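Local coordinates for succinate dehydrogenase subunit A (Mycolicibacterium smegmatis, PDB 7D6V), which probably oxidises succinate to fumarate as the FAD-bearing flavoprotein subunit of succinate dehydrogenase, handing the electrons to an iron-sulfur subunit on the way to quinone, at residues M86-A91 against R606-G611; W99-Y104 against I141-Q146; A470-K475 against G526-N531. One frame throughout, in Å; residues are numbered along the deposited sequence.

Contacts 1 and 2 both use helix 84-102, whose first half meets the C-terminal loop R606-G611 and whose C-terminal part, together with Y104, packs on helix 136-159. Their centres are about 28 Å apart. Contact 3 lies on the opposite side of the chain's centre from contact 1, about 52 Å away between centres, where two loops meet ahead of helices 481-495 and 532-556. Along the sequence, contact 1 encloses the other two, and contact 2 closes before contact 3 opens. A late loop is thus brought back to the FAD-binding domain, while residues of contacts 2 and 3 also border the iron-sulfur subunit.

Contact 1: residues M86-A91 against R606-G611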
ATOM      1  N   MET A  86     -11.714 -25.283 -16.298  1.00 16.74           N
ATOM      2  CA  MET A  86     -11.079 -24.087 -15.759  1.00 16.74           C
ATOM      3  C   MET A  86     -10.055 -24.439 -14.691  1.00 16.74           C
ATOM      4  O   MET A  86      -8.971 -23.851 -14.649  1.00 16.74           O
ATOM      5  CB  MET A  86     -12.136 -23.139 -15.199  1.00 16.74           C
ATOM      6  CG  MET A  86     -12.808 -22.281 -16.249  1.00 16.74           C
ATOM      7  SD  MET A  86     -14.156 -21.294 -15.587  1.00 16.74           S
ATOM      8  CE  MET A  86     -13.254 -19.889 -14.947  1.00 16.74           C
ATOM      9  N   ALA A  87     -10.380 -25.399 -13.825  1.00 15.96           N
ATOM     10  CA  ALA A  87      -9.449 -25.803 -12.778  1.00 15.96           C
ATOM     11  C   ALA A  87      -8.189 -26.420 -13.368  1.00 15.96           C
ATOM     12  O   ALA A  87      -7.071 -26.082 -12.964  1.00 15.96           O
ATOM     13  CB  ALA A  87     -10.134 -26.777 -11.822  1.00 15.96           C
ATOM     14  N   GLU A  88      -8.350 -27.318 -14.342  1.00 16.51           N
ATOM     15  CA  GLU A  88      -7.194 -27.938 -14.983  1.00 16.51           C
ATOM     16  C   GLU A  88      -6.340 -26.902 -15.695  1.00 16.51           C
ATOM     17  O   GLU A  88      -5.104 -26.931 -15.610  1.00 16.51           O
ATOM     18  CB  GLU A  88      -7.660 -29.006 -15.967  1.00 16.51           C
ATOM     19  CG  GLU A  88      -6.589 -29.459 -16.938  1.00 16.51           C
ATOM     20  CD  GLU A  88      -7.165 -30.068 -18.195  1.00 16.51           C
ATOM     21  OE1 GLU A  88      -8.334 -29.775 -18.516  1.00 16.51           O
ATOM     22  OE2 GLU A  88      -6.452 -30.843 -18.861  1.00 16.51           O
ATOM     23  N   LEU A  89      -6.985 -25.970 -16.392  1.00 15.28           N
ATOM     24  CA  LEU A  89      -6.258 -24.984 -17.173  1.00 15.28           C
ATOM     25  C   LEU A  89      -5.501 -24.025 -16.263  1.00 15.28           C
ATOM     26  O   LEU A  89      -4.343 -23.683 -16.531  1.00 15.28           O
ATOM     27  CB  LEU A  89      -7.261 -24.261 -18.068  1.00 15.28           C
ATOM     28  CG  LEU A  89      -6.874 -23.419 -19.266  1.00 15.28           C
ATOM     29  CD1 LEU A  89      -6.214 -24.313 -20.285  1.00 15.28           C
ATOM     30  CD2 LEU A  89      -8.144 -22.833 -19.839  1.00 15.28           C
ATOM     31  N   HIS A  90      -6.128 -23.621 -15.155  1.00 14.84           N
ATOM     32  CA  HIS A  90      -5.447 -22.805 -14.157  1.00 14.84           C
ATOM     33  C   HIS A  90      -4.281 -23.553 -13.529  1.00 14.84           C
ATOM     34  O   HIS A  90      -3.222 -22.968 -13.284  1.00 14.84           O
ATOM     35  CB  HIS A  90      -6.440 -22.369 -13.083  1.00 14.84           C
ATOM     36  CG  HIS A  90      -5.803 -21.774 -11.867  1.00 14.84           C
ATOM     37  ND1 HIS A  90      -5.448 -22.527 -10.769  1.00 14.84           N
ATOM     38  CD2 HIS A  90      -5.490 -20.494 -11.560  1.00 14.84           C
ATOM     39  CE1 HIS A  90      -4.928 -21.739  -9.846  1.00 14.84           C
ATOM     40  NE2 HIS A  90      -4.942 -20.501 -10.300  1.00 14.84           N
ATOM     41  N   ALA A  91      -4.462 -24.845 -13.248  1.00 14.64           N
ATOM     42  CA  ALA A  91      -3.386 -25.620 -12.644  1.00 14.64           C
ATOM     43  C   ALA A  91      -2.180 -25.706 -13.565  1.00 14.64           C
ATOM     44  O   ALA A  91      -1.039 -25.544 -13.119  1.00 14.64           O
ATOM     45  CB  ALA A  91      -3.884 -27.019 -12.284  1.00 14.64           C
ATOM     46  N   ARG A 606     -12.646 -36.322 -18.303  1.00 25.25           N
ATOM     47  CA  ARG A 606     -12.411 -37.306 -19.351  1.00 25.25           C
ATOM     48  C   ARG A 606     -11.357 -38.364 -18.966  1.00 25.25           C
ATOM     49  O   ARG A 606     -11.758 -39.498 -18.676  1.00 25.25           O
ATOM     50  CB  ARG A 606     -12.102 -36.534 -20.642  1.00 25.25           C
ATOM     51  CG  ARG A 606     -11.401 -35.195 -20.386  1.00 25.25           C
ATOM     52  CD  ARG A 606     -10.498 -34.792 -21.542  1.00 25.25           C
ATOM     53  NE  ARG A 606      -9.992 -33.434 -21.387  1.00 25.25           N
ATOM     54  CZ  ARG A 606      -8.901 -33.124 -20.695  1.00 25.25           C
ATOM     55  NH1 ARG A 606      -8.509 -31.863 -20.597  1.00 25.25           N
ATOM     56  NH2 ARG A 606      -8.198 -34.076 -20.102  1.00 25.25           N
ATOM     57  N   PRO A 607     -10.047 -38.092 -18.929  1.00 27.59           N
ATOM     58  CA  PRO A 607      -9.165 -38.837 -18.010  1.00 27.59           C
ATOM     59  C   PRO A 607      -8.821 -38.123 -16.709  1.00 27.59           C
ATOM     60  O   PRO A 607      -7.917 -38.592 -16.012  1.00 27.59           O
ATOM     61  CB  PRO A 607      -7.900 -39.020 -18.856  1.00 27.59           C
ATOM     62  CG  PRO A 607      -7.835 -37.809 -19.616  1.00 27.59           C
ATOM     63  CD  PRO A 607      -9.238 -37.681 -20.100  1.00 27.59           C
ATOM     64  N   ASP A 608      -9.472 -37.009 -16.374  1.00 26.03           N
ATOM     65  CA  ASP A 608      -9.175 -36.372 -15.097  1.00 26.03           C
ATOM     66  C   ASP A 608      -9.906 -37.139 -14.003  1.00 26.03           C
ATOM     67  O   ASP A 608     -10.588 -36.564 -13.155  1.00 26.03           O
ATOM     68  CB  ASP A 608      -9.582 -34.899 -15.107  1.00 26.03           C
ATOM     69  CG  ASP A 608      -8.738 -34.062 -16.041  1.00 26.03           C
ATOM     70  OD1 ASP A 608      -7.505 -34.244 -16.058  1.00 26.03           O
ATOM     71  OD2 ASP A 608      -9.311 -33.216 -16.756  1.00 26.03           O
ATOM     72  N   LEU A 609      -9.716 -38.450 -14.019  1.00 28.22           N
ATOM     73  CA  LEU A 609     -10.212 -39.441 -13.078  1.00 28.22           C
ATOM     74  C   LEU A 609      -9.023 -40.236 -12.569  1.00 28.22           C
ATOM     75  O   LEU A 609      -8.954 -41.463 -12.656  1.00 28.22           O
ATOM     76  CB  LEU A 609     -11.265 -40.327 -13.732  1.00 28.22           C
ATOM     77  CG  LEU A 609     -12.525 -39.629 -14.259  1.00 28.22           C
ATOM     78  CD1 LEU A 609     -13.323 -40.577 -15.135  1.00 28.22           C
ATOM     79  CD2 LEU A 609     -13.385 -39.109 -13.123  1.00 28.22           C
ATOM     80  N   LEU A 610      -8.039 -39.481 -12.079  1.00 29.41           N
ATOM     81  CA  LEU A 610      -6.637 -39.872 -12.005  1.00 29.41           C
ATOM     82  C   LEU A 610      -6.395 -41.266 -11.436  1.00 29.41           C
ATOM     83  O   LEU A 610      -5.841 -42.140 -12.112  1.00 29.41           O
ATOM     84  CB  LEU A 610      -5.910 -38.819 -11.164  1.00 29.41           C
ATOM     85  CG  LEU A 610      -6.304 -37.378 -11.509  1.00 29.41           C
ATOM     86  CD1 LEU A 610      -5.898 -36.405 -10.417  1.00 29.41           C
ATOM     87  CD2 LEU A 610      -5.699 -36.962 -12.838  1.00 29.41           C
ATOM     88  N   GLY A 611      -6.809 -41.492 -10.198  1.00 32.17           N
ATOM     89  CA  GLY A 611      -6.386 -42.671  -9.465  1.00 32.17           C
ATOM     90  C   GLY A 611      -5.908 -42.257  -8.092  1.00 32.17           C
ATOM     91  O   GLY A 611      -6.085 -42.983  -7.111  1.00 32.17           O
TER
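E88 and R606 form the link between helix 84-102 and the loop that follows strand 594-597, and D608 completes a three-residue salt-bridge network with them. The E88 side chain leaves the helix with CB directed at the loop. Its CG stands anti to the backbone N (chi1 165°), and the chain continues extended, so the carboxylate is carried away from the helix axis; the side chain also touches W67 of helix 67-76. E88 CD comes within 3.3 Å of R606 NH1, and both carboxylate oxygens lie beside that nitrogen. E88 OE2 accepts the hydrogen bond of the salt bridge, 2.9 Å from R606 NH1 with a nearly straight N-H...O angle of 164°, through its syn lone pair. E88 OE1, 3.0 Å from R606 NH1, in addition forms a salt bridge with NH2 of R85, from the preceding turn of the helix.

The arginine, extended from CG to NE, crosses the glutamate at about a right angle. E88 OE2 lies at the guanidinium edge, close to its plane, yet the planes of carboxylate and guanidinium are turned 57° apart: NH1 alone faces the carboxylate, and the two groups do not lie flat in a two-pronged pair. R606 also touches W84 and R85 of the same helix.

D608 points its CB at the helix and its side chain touches W84 and F71. The two acids come close, E88 OE1 lying 4.0 Å from D608 OD2, a proximity that the two arginines probably offset. The C-terminal loop is joined to the FAD-binding domain here. R606 NH2 reaches D608 OD2 at a long 3.6 Å, with the oxygen well out of the guanidinium plane.

Contact 2: residues W99-Y104 against I141-Q146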
ATOM      1  N   TRP A  99       5.942 -16.736 -13.416  1.00 15.46           N
ATOM      2  CA  TRP A  99       7.293 -16.540 -13.932  1.00 15.46           C
ATOM      3  C   TRP A  99       7.386 -15.291 -14.794  1.00 15.46           C
ATOM      4  O   TRP A  99       8.370 -14.549 -14.714  1.00 15.46           O
ATOM      5  CB  TRP A  99       7.744 -17.763 -14.722  1.00 15.46           C
ATOM      6  CG  TRP A  99       8.260 -18.849 -13.860  1.00 15.46           C
ATOM      7  CD1 TRP A  99       8.920 -18.709 -12.680  1.00 15.46           C
ATOM      8  CD2 TRP A  99       8.160 -20.252 -14.104  1.00 15.46           C
ATOM      9  NE1 TRP A  99       9.241 -19.941 -12.170  1.00 15.46           N
ATOM     10  CE2 TRP A  99       8.783 -20.906 -13.027  1.00 15.46           C
ATOM     11  CE3 TRP A  99       7.607 -21.020 -15.130  1.00 15.46           C
ATOM     12  CZ2 TRP A  99       8.868 -22.289 -12.945  1.00 15.46           C
ATOM     13  CZ3 TRP A  99       7.690 -22.392 -15.046  1.00 15.46           C
ATOM     14  CH2 TRP A  99       8.316 -23.013 -13.962  1.00 15.46           C
ATOM     15  N   GLU A 100       6.383 -15.042 -15.635  1.00 14.66           N
ATOM     16  CA  GLU A 100       6.426 -13.846 -16.464  1.00 14.66           C
ATOM     17  C   GLU A 100       6.110 -12.584 -15.677  1.00 14.66           C
ATOM     18  O   GLU A 100       6.386 -11.486 -16.167  1.00 14.66           O
ATOM     19  CB  GLU A 100       5.477 -13.978 -17.657  1.00 14.66           C
ATOM     20  CG  GLU A 100       4.009 -13.895 -17.326  1.00 14.66           C
ATOM     21  CD  GLU A 100       3.134 -14.340 -18.480  1.00 14.66           C
ATOM     22  OE1 GLU A 100       3.668 -14.940 -19.435  1.00 14.66           O
ATOM     23  OE2 GLU A 100       1.913 -14.087 -18.432  1.00 14.66           O
ATOM     24  N   LEU A 101       5.542 -12.712 -14.475  1.00 14.73           N
ATOM     25  CA  LEU A 101       5.376 -11.541 -13.618  1.00 14.73           C
ATOM     26  C   LEU A 101       6.715 -10.904 -13.273  1.00 14.73           C
ATOM     27  O   LEU A 101       6.829  -9.675 -13.223  1.00 14.73           O
ATOM     28  CB  LEU A 101       4.636 -11.913 -12.334  1.00 14.73           C
ATOM     29  CG  LEU A 101       3.139 -11.640 -12.266  1.00 14.73           C
ATOM     30  CD1 LEU A 101       2.605 -12.071 -10.917  1.00 14.73           C
ATOM     31  CD2 LEU A 101       2.854 -10.173 -12.514  1.00 14.73           C
ATOM     32  N   GLU A 102       7.741 -11.716 -13.016  1.00 16.43           N
ATOM     33  CA  GLU A 102       9.026 -11.157 -12.619  1.00 16.43           C
ATOM     34  C   GLU A 102       9.889 -10.744 -13.802  1.00 16.43           C
ATOM     35  O   GLU A 102      10.916 -10.092 -13.596  1.00 16.43           O
ATOM     36  CB  GLU A 102       9.787 -12.140 -11.729  1.00 16.43           C
ATOM     37  CG  GLU A 102      10.143 -13.453 -12.371  1.00 16.43           C
ATOM     38  CD  GLU A 102      10.979 -14.319 -11.457  1.00 16.43           C
ATOM     39  OE1 GLU A 102      11.457 -13.800 -10.430  1.00 16.43           O
ATOM     40  OE2 GLU A 102      11.161 -15.516 -11.764  1.00 16.43           O
ATOM     41  N   THR A 103       9.504 -11.099 -15.030  1.00 15.49           N
ATOM     42  CA  THR A 103      10.087 -10.442 -16.192  1.00 15.49           C
ATOM     43  C   THR A 103       9.570  -9.022 -16.349  1.00 15.49           C
ATOM     44  O   THR A 103      10.162  -8.238 -17.095  1.00 15.49           O
ATOM     45  CB  THR A 103       9.800 -11.237 -17.464  1.00 15.49           C
ATOM     46  OG1 THR A 103       8.398 -11.200 -17.750  1.00 15.49           O
ATOM     47  CG2 THR A 103      10.239 -12.668 -17.297  1.00 15.49           C
ATOM     48  N   TYR A 104       8.480  -8.682 -15.667  1.00 14.22           N
ATOM     49  CA  TYR A 104       7.958  -7.326 -15.653  1.00 14.22           C
ATOM     50  C   TYR A 104       8.568  -6.475 -14.549  1.00 14.22           C
ATOM     51  O   TYR A 104       8.309  -5.269 -14.508  1.00 14.22           O
ATOM     52  CB  TYR A 104       6.435  -7.335 -15.482  1.00 14.22           C
ATOM     53  CG  TYR A 104       5.658  -8.147 -16.492  1.00 14.22           C
ATOM     54  CD1 TYR A 104       4.380  -8.596 -16.198  1.00 14.22           C
ATOM     55  CD2 TYR A 104       6.188  -8.452 -17.734  1.00 14.22           C
ATOM     56  CE1 TYR A 104       3.657  -9.332 -17.105  1.00 14.22           C
ATOM     57  CE2 TYR A 104       5.470  -9.187 -18.648  1.00 14.22           C
ATOM     58  CZ  TYR A 104       4.205  -9.624 -18.329  1.00 14.22           C
ATOM     59  OH  TYR A 104       3.484 -10.358 -19.238  1.00 14.22           O
ATOM     60  N   ILE A 141      -0.212  -5.984  -8.451  1.00 13.67           N
ATOM     61  CA  ILE A 141      -0.864  -4.863  -9.119  1.00 13.67           C
ATOM     62  C   ILE A 141       0.156  -3.797  -9.515  1.00 13.67           C
ATOM     63  O   ILE A 141       0.049  -3.193 -10.589  1.00 13.67           O
ATOM     64  CB  ILE A 141      -2.003  -4.301  -8.245  1.00 13.67           C
ATOM     65  CG1 ILE A 141      -2.921  -3.402  -9.077  1.00 13.67           C
ATOM     66  CG2 ILE A 141      -1.466  -3.570  -7.033  1.00 13.67           C
ATOM     67  CD1 ILE A 141      -4.258  -3.138  -8.434  1.00 13.67           C
ATOM     68  N   ARG A 142       1.172  -3.563  -8.674  1.00 13.07           N
ATOM     69  CA  ARG A 142       2.234  -2.632  -9.039  1.00 13.07           C
ATOM     70  C   ARG A 142       2.967  -3.108 -10.281  1.00 13.07           C
ATOM     71  O   ARG A 142       3.245  -2.317 -11.189  1.00 13.07           O
ATOM     72  CB  ARG A 142       3.227  -2.484  -7.889  1.00 13.07           C
ATOM     73  CG  ARG A 142       2.898  -1.411  -6.889  1.00 13.07           C
ATOM     74  CD  ARG A 142       2.948  -0.008  -7.460  1.00 13.07           C
ATOM     75  NE  ARG A 142       2.317   0.905  -6.515  1.00 13.07           N
ATOM     76  CZ  ARG A 142       1.004   1.060  -6.402  1.00 13.07           C
ATOM     77  NH1 ARG A 142       0.188   0.382  -7.191  1.00 13.07           N
ATOM     78  NH2 ARG A 142       0.507   1.894  -5.509  1.00 13.07           N
ATOM     79  N   THR A 143       3.294  -4.401 -10.332  1.00 12.98           N
ATOM     80  CA  THR A 143       4.013  -4.939 -11.476  1.00 12.98           C
ATOM     81  C   THR A 143       3.198  -4.795 -12.751  1.00 12.98           C
ATOM     82  O   THR A 143       3.726  -4.391 -13.792  1.00 12.98           O
ATOM     83  CB  THR A 143       4.364  -6.403 -11.219  1.00 12.98           C
ATOM     84  OG1 THR A 143       4.934  -6.528  -9.912  1.00 12.98           O
ATOM     85  CG2 THR A 143       5.364  -6.892 -12.226  1.00 12.98           C
ATOM     86  N   LEU A 144       1.902  -5.104 -12.685  1.00 12.86           N
ATOM     87  CA  LEU A 144       1.064  -4.987 -13.876  1.00 12.86           C
ATOM     88  C   LEU A 144       0.932  -3.536 -14.331  1.00 12.86           C
ATOM     89  O   LEU A 144       1.023  -3.247 -15.532  1.00 12.86           O
ATOM     90  CB  LEU A 144      -0.306  -5.600 -13.606  1.00 12.86           C
ATOM     91  CG  LEU A 144      -0.308  -7.118 -13.432  1.00 12.86           C
ATOM     92  CD1 LEU A 144      -1.669  -7.595 -12.979  1.00 12.86           C
ATOM     93  CD2 LEU A 144       0.098  -7.808 -14.717  1.00 12.86           C
ATOM     94  N   GLN A 145       0.728  -2.611 -13.391  1.00 12.90           N
ATOM     95  CA  GLN A 145       0.601  -1.201 -13.750  1.00 12.90           C
ATOM     96  C   GLN A 145       1.889  -0.663 -14.367  1.00 12.90           C
ATOM     97  O   GLN A 145       1.857   0.070 -15.367  1.00 12.90           O
ATOM     98  CB  GLN A 145       0.203  -0.403 -12.510  1.00 12.90           C
ATOM     99  CG  GLN A 145       0.503   1.075 -12.559  1.00 12.90           C
ATOM    100  CD  GLN A 145       0.384   1.719 -11.198  1.00 12.90           C
ATOM    101  OE1 GLN A 145       0.273   1.033 -10.185  1.00 12.90           O
ATOM    102  NE2 GLN A 145       0.403   3.043 -11.164  1.00 12.90           N
ATOM    103  N   GLN A 146       3.038  -1.031 -13.799  1.00 12.71           N
ATOM    104  CA  GLN A 146       4.306  -0.578 -14.352  1.00 12.71           C
ATOM    105  C   GLN A 146       4.596  -1.227 -15.698  1.00 12.71           C
ATOM    106  O   GLN A 146       5.240  -0.611 -16.553  1.00 12.71           O
ATOM    107  CB  GLN A 146       5.429  -0.852 -13.357  1.00 12.71           C
ATOM    108  CG  GLN A 146       5.379   0.059 -12.148  1.00 12.71           C
ATOM    109  CD  GLN A 146       6.175  -0.470 -10.981  1.00 12.71           C
ATOM    110  OE1 GLN A 146       6.674  -1.591 -11.014  1.00 12.71           O
ATOM    111  NE2 GLN A 146       6.292   0.334  -9.936  1.00 12.71           N
TER
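The carbonyl oxygen of L101 is approached by two groups near the C-terminal end of helix 84-102: the backbone N of Y104 donates a hydrogen bond to it at 3.1 Å, and the methyl CG2 of T143 abuts it at 3.3 Å from helix 136-159. This is helix-on-helix packing within the FAD-binding domain, and T143 makes the largest share of it. Its CB faces the other segment. With OG1 beside the backbone N (chi1 -48°), CG2 stands anti to that N and projects across the gap, while OG1 turns back along its own helix to hydrogen-bond the carbonyl oxygen of E139.

T143 CG2 touches three groups. Besides L101 O, it lies 3.5 Å from Y104 CB, near the plane of the tyrosine ring and at its edge, and 4.1 Å from L101 CD2. The leucine continues the apolar surface, its CD2 meeting L144 CD2 at 4.2 Å. L144 in turn packs on L21 and I25 of helix 18-30, and its side chain is about 8 Å from the bound FAD, consistent with a place near the Rossmann-type FAD-binding part of the fold. The iron-sulfur subunit also borders this contact: Q146 OE1 is hydrogen-bonded to R143 and Q145 NE2 to E147, both of that chain.

The Y104 ring folds back over its own segment and touches R22, which is also salt-bridged to E100 OE2. The carbonyl oxygen of E100 sits over one face of the ring, 3.2 Å above its plane and over its centre. The same oxygen accepts a hydrogen bond from T103 OG1 at 2.6 Å, the hydroxyl lying 26° out of the carbonyl plane.

Contact 3: residues A470-K475 against G526-N531; sequences APFEPK and GGRVFN
The ring of F472 is directed into the turn G526-N531 and meets three kinds of group there: backbone carbonyls, an aliphatic methylene and an amide nitrogen. With CG beside the backbone N and anti to the carbonyl carbon (chi1 -81°), the phenyl extends from the short 3-10 segment 470-472 toward the other loop. Its far end bears on the glycine backbone, CZ lying 3.2 Å from G527 O and CE2 3.6 Å from G526 O; both oxygens approach obliquely.

R528 crosses the phenylalanine at about a right angle. Its ring contact is made by the methylene CG, 3.8 Å from F472 CE1. Farther out the chain bends at chi3, and NH1 hydrogen-bonds the carbonyl oxygen of G195. N531 comes to the ring edge instead, ND2 standing 4.2 Å from F472 CE2 and near the ring plane. That amide is held by a nearly straight hydrogen bond from N531 ND2 to G527 O, 2.8 Å long with an N-H...O angle of 166°, which bridges the two residues and probably helps orient the carbonyl that F472 touches; ND2 also bonds weakly to E525 O.

This is a surface contact between two loops, the second leading directly into helix 532-556. N531 is the N-cap of that helix, its OD1 weakly bonded to the backbone N of G533, and N531 also packs on D47 of the iron-sulfur subunit. W534, in the first turn of the same helix, meets the F472 ring and touches P471 and R528, so the link between helices 458-469 and 481-495 lies against the start of helix 532-556.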
ATOM      1  N   ALA A 470     -32.034  10.286 -13.836  1.00 20.88           N
ATOM      2  CA  ALA A 470     -33.303  10.216 -13.114  1.00 20.88           C
ATOM      3  C   ALA A 470     -33.219  10.579 -11.631  1.00 20.88           C
ATOM      4  O   ALA A 470     -34.143  11.253 -11.144  1.00 20.88           O
ATOM      5  CB  ALA A 470     -33.914   8.820 -13.293  1.00 20.88           C
ATOM      6  N   PRO A 471     -32.201  10.172 -10.860  1.00 20.45           N
ATOM      7  CA  PRO A 471     -32.199  10.500  -9.424  1.00 20.45           C
ATOM      8  C   PRO A 471     -32.099  11.984  -9.094  1.00 20.45           C
ATOM      9  O   PRO A 471     -32.082  12.323  -7.908  1.00 20.45           O
ATOM     10  CB  PRO A 471     -30.967   9.747  -8.892  1.00 20.45           C
ATOM     11  CG  PRO A 471     -30.191   9.353 -10.086  1.00 20.45           C
ATOM     12  CD  PRO A 471     -31.185   9.153 -11.165  1.00 20.45           C
ATOM     13  N   PHE A 472     -32.032  12.884 -10.073  1.00 20.79           N
ATOM     14  CA  PHE A 472     -31.949  14.311  -9.786  1.00 20.79           C
ATOM     15  C   PHE A 472     -33.298  15.016  -9.812  1.00 20.79           C
ATOM     16  O   PHE A 472     -33.365  16.194  -9.449  1.00 20.79           O
ATOM     17  CB  PHE A 472     -30.998  15.002 -10.770  1.00 20.79           C
ATOM     18  CG  PHE A 472     -29.547  14.848 -10.421  1.00 20.79           C
ATOM     19  CD1 PHE A 472     -28.679  14.191 -11.275  1.00 20.79           C
ATOM     20  CD2 PHE A 472     -29.049  15.363  -9.241  1.00 20.79           C
ATOM     21  CE1 PHE A 472     -27.346  14.052 -10.956  1.00 20.79           C
ATOM     22  CE2 PHE A 472     -27.718  15.224  -8.918  1.00 20.79           C
ATOM     23  CZ  PHE A 472     -26.865  14.568  -9.776  1.00 20.79           C
ATOM     24  N   GLU A 473     -34.362  14.343 -10.224  1.00 25.61           N
ATOM     25  CA  GLU A 473     -35.678  14.960 -10.215  1.00 25.61           C
ATOM     26  C   GLU A 473     -36.292  14.893  -8.814  1.00 25.61           C
ATOM     27  O   GLU A 473     -35.936  14.022  -8.017  1.00 25.61           O
ATOM     28  CB  GLU A 473     -36.592  14.278 -11.225  1.00 25.61           C
ATOM     29  CG  GLU A 473     -35.889  13.872 -12.505  1.00 25.61           C
ATOM     30  CD  GLU A 473     -35.570  15.058 -13.396  1.00 25.61           C
ATOM     31  OE1 GLU A 473     -36.459  15.912 -13.597  1.00 25.61           O
ATOM     32  OE2 GLU A 473     -34.426  15.141 -13.892  1.00 25.61           O
ATOM     33  N   PRO A 474     -37.210  15.815  -8.492  1.00 27.00           N
ATOM     34  CA  PRO A 474     -37.702  15.910  -7.103  1.00 27.00           C
ATOM     35  C   PRO A 474     -38.217  14.610  -6.505  1.00 27.00           C
ATOM     36  O   PRO A 474     -37.887  14.303  -5.352  1.00 27.00           O
ATOM     37  CB  PRO A 474     -38.812  16.958  -7.222  1.00 27.00           C
ATOM     38  CG  PRO A 474     -38.344  17.854  -8.301  1.00 27.00           C
ATOM     39  CD  PRO A 474     -37.623  16.979  -9.297  1.00 27.00           C
ATOM     40  N   LYS A 475     -39.016  13.837  -7.246  1.00 25.67           N
ATOM     41  CA  LYS A 475     -39.441  12.502  -6.817  1.00 25.67           C
ATOM     42  C   LYS A 475     -40.130  12.556  -5.450  1.00 25.67           C
ATOM     43  O   LYS A 475     -39.588  12.115  -4.435  1.00 25.67           O
ATOM     44  CB  LYS A 475     -38.263  11.523  -6.797  1.00 25.67           C
ATOM     45  CG  LYS A 475     -38.053  10.776  -8.096  1.00 25.67           C
ATOM     46  CD  LYS A 475     -36.663  10.185  -8.166  1.00 25.67           C
ATOM     47  CE  LYS A 475     -36.453   9.423  -9.464  1.00 25.67           C
ATOM     48  NZ  LYS A 475     -35.344   8.433  -9.361  1.00 25.67           N
ATOM     49  N   GLY A 526     -27.789  18.053  -4.899  1.00 20.92           N
ATOM     50  CA  GLY A 526     -26.519  18.573  -5.363  1.00 20.92           C
ATOM     51  C   GLY A 526     -26.388  18.576  -6.871  1.00 20.92           C
ATOM     52  O   GLY A 526     -27.390  18.556  -7.589  1.00 20.92           O
ATOM     53  N   GLY A 527     -25.154  18.602  -7.365  1.00 18.90           N
ATOM     54  CA  GLY A 527     -24.922  18.605  -8.794  1.00 18.90           C
ATOM     55  C   GLY A 527     -24.249  17.343  -9.287  1.00 18.90           C
ATOM     56  O   GLY A 527     -24.394  16.278  -8.683  1.00 18.90           O
ATOM     57  N   ARG A 528     -23.505  17.450 -10.383  1.00 17.60           N
ATOM     58  CA  ARG A 528     -22.855  16.301 -10.993  1.00 17.60           C
ATOM     59  C   ARG A 528     -21.350  16.278 -10.773  1.00 17.60           C
ATOM     60  O   ARG A 528     -20.685  15.358 -11.255  1.00 17.60           O
ATOM     61  CB  ARG A 528     -23.161  16.259 -12.494  1.00 17.60           C
ATOM     62  CG  ARG A 528     -24.472  15.583 -12.828  1.00 17.60           C
ATOM     63  CD  ARG A 528     -25.005  16.029 -14.170  1.00 17.60           C
ATOM     64  NE  ARG A 528     -24.214  15.498 -15.275  1.00 17.60           N
ATOM     65  CZ  ARG A 528     -24.555  15.604 -16.554  1.00 17.60           C
ATOM     66  NH1 ARG A 528     -23.775  15.098 -17.495  1.00 17.60           N
ATOM     67  NH2 ARG A 528     -25.679  16.217 -16.889  1.00 17.60           N
ATOM     68  N   VAL A 529     -20.796  17.248 -10.052  1.00 17.30           N
ATOM     69  CA  VAL A 529     -19.353  17.346  -9.876  1.00 17.30           C
ATOM     70  C   VAL A 529     -18.973  16.463  -8.691  1.00 17.30           C
ATOM     71  O   VAL A 529     -19.112  16.853  -7.532  1.00 17.30           O
ATOM     72  CB  VAL A 529     -18.904  18.794  -9.686  1.00 17.30           C
ATOM     73  CG1 VAL A 529     -17.417  18.857  -9.366  1.00 17.30           C
ATOM     74  CG2 VAL A 529     -19.220  19.602 -10.924  1.00 17.30           C
ATOM     75  N   PHE A 530     -18.488  15.267  -9.009  1.00 16.56           N
ATOM     76  CA  PHE A 530     -18.000  14.244  -8.080  1.00 16.56           C
ATOM     77  C   PHE A 530     -18.931  14.138  -6.869  1.00 16.56           C
ATOM     78  O   PHE A 530     -18.575  14.456  -5.736  1.00 16.56           O
ATOM     79  CB  PHE A 530     -16.552  14.520  -7.665  1.00 16.56           C
ATOM     80  CG  PHE A 530     -15.960  13.455  -6.782  1.00 16.56           C
ATOM     81  CD1 PHE A 530     -15.557  12.258  -7.344  1.00 16.56           C
ATOM     82  CD2 PHE A 530     -15.833  13.612  -5.425  1.00 16.56           C
ATOM     83  CE1 PHE A 530     -15.014  11.262  -6.575  1.00 16.56           C
ATOM     84  CE2 PHE A 530     -15.305  12.604  -4.647  1.00 16.56           C
ATOM     85  CZ  PHE A 530     -14.892  11.432  -5.225  1.00 16.56           C
ATOM     86  N   ASN A 531     -20.171  13.737  -7.150  1.00 16.18           N
ATOM     87  CA  ASN A 531     -21.235  13.669  -6.158  1.00 16.18           C
ATOM     88  C   ASN A 531     -21.402  12.230  -5.686  1.00 16.18           C
ATOM     89  O   ASN A 531     -22.059  11.431  -6.371  1.00 16.18           O
ATOM     90  CB  ASN A 531     -22.541  14.198  -6.755  1.00 16.18           C
ATOM     91  CG  ASN A 531     -23.609  14.431  -5.714  1.00 16.18           C
ATOM     92  OD1 ASN A 531     -23.496  13.982  -4.580  1.00 16.18           O
ATOM     93  ND2 ASN A 531     -24.667  15.126  -6.104  1.00 16.18           N
TER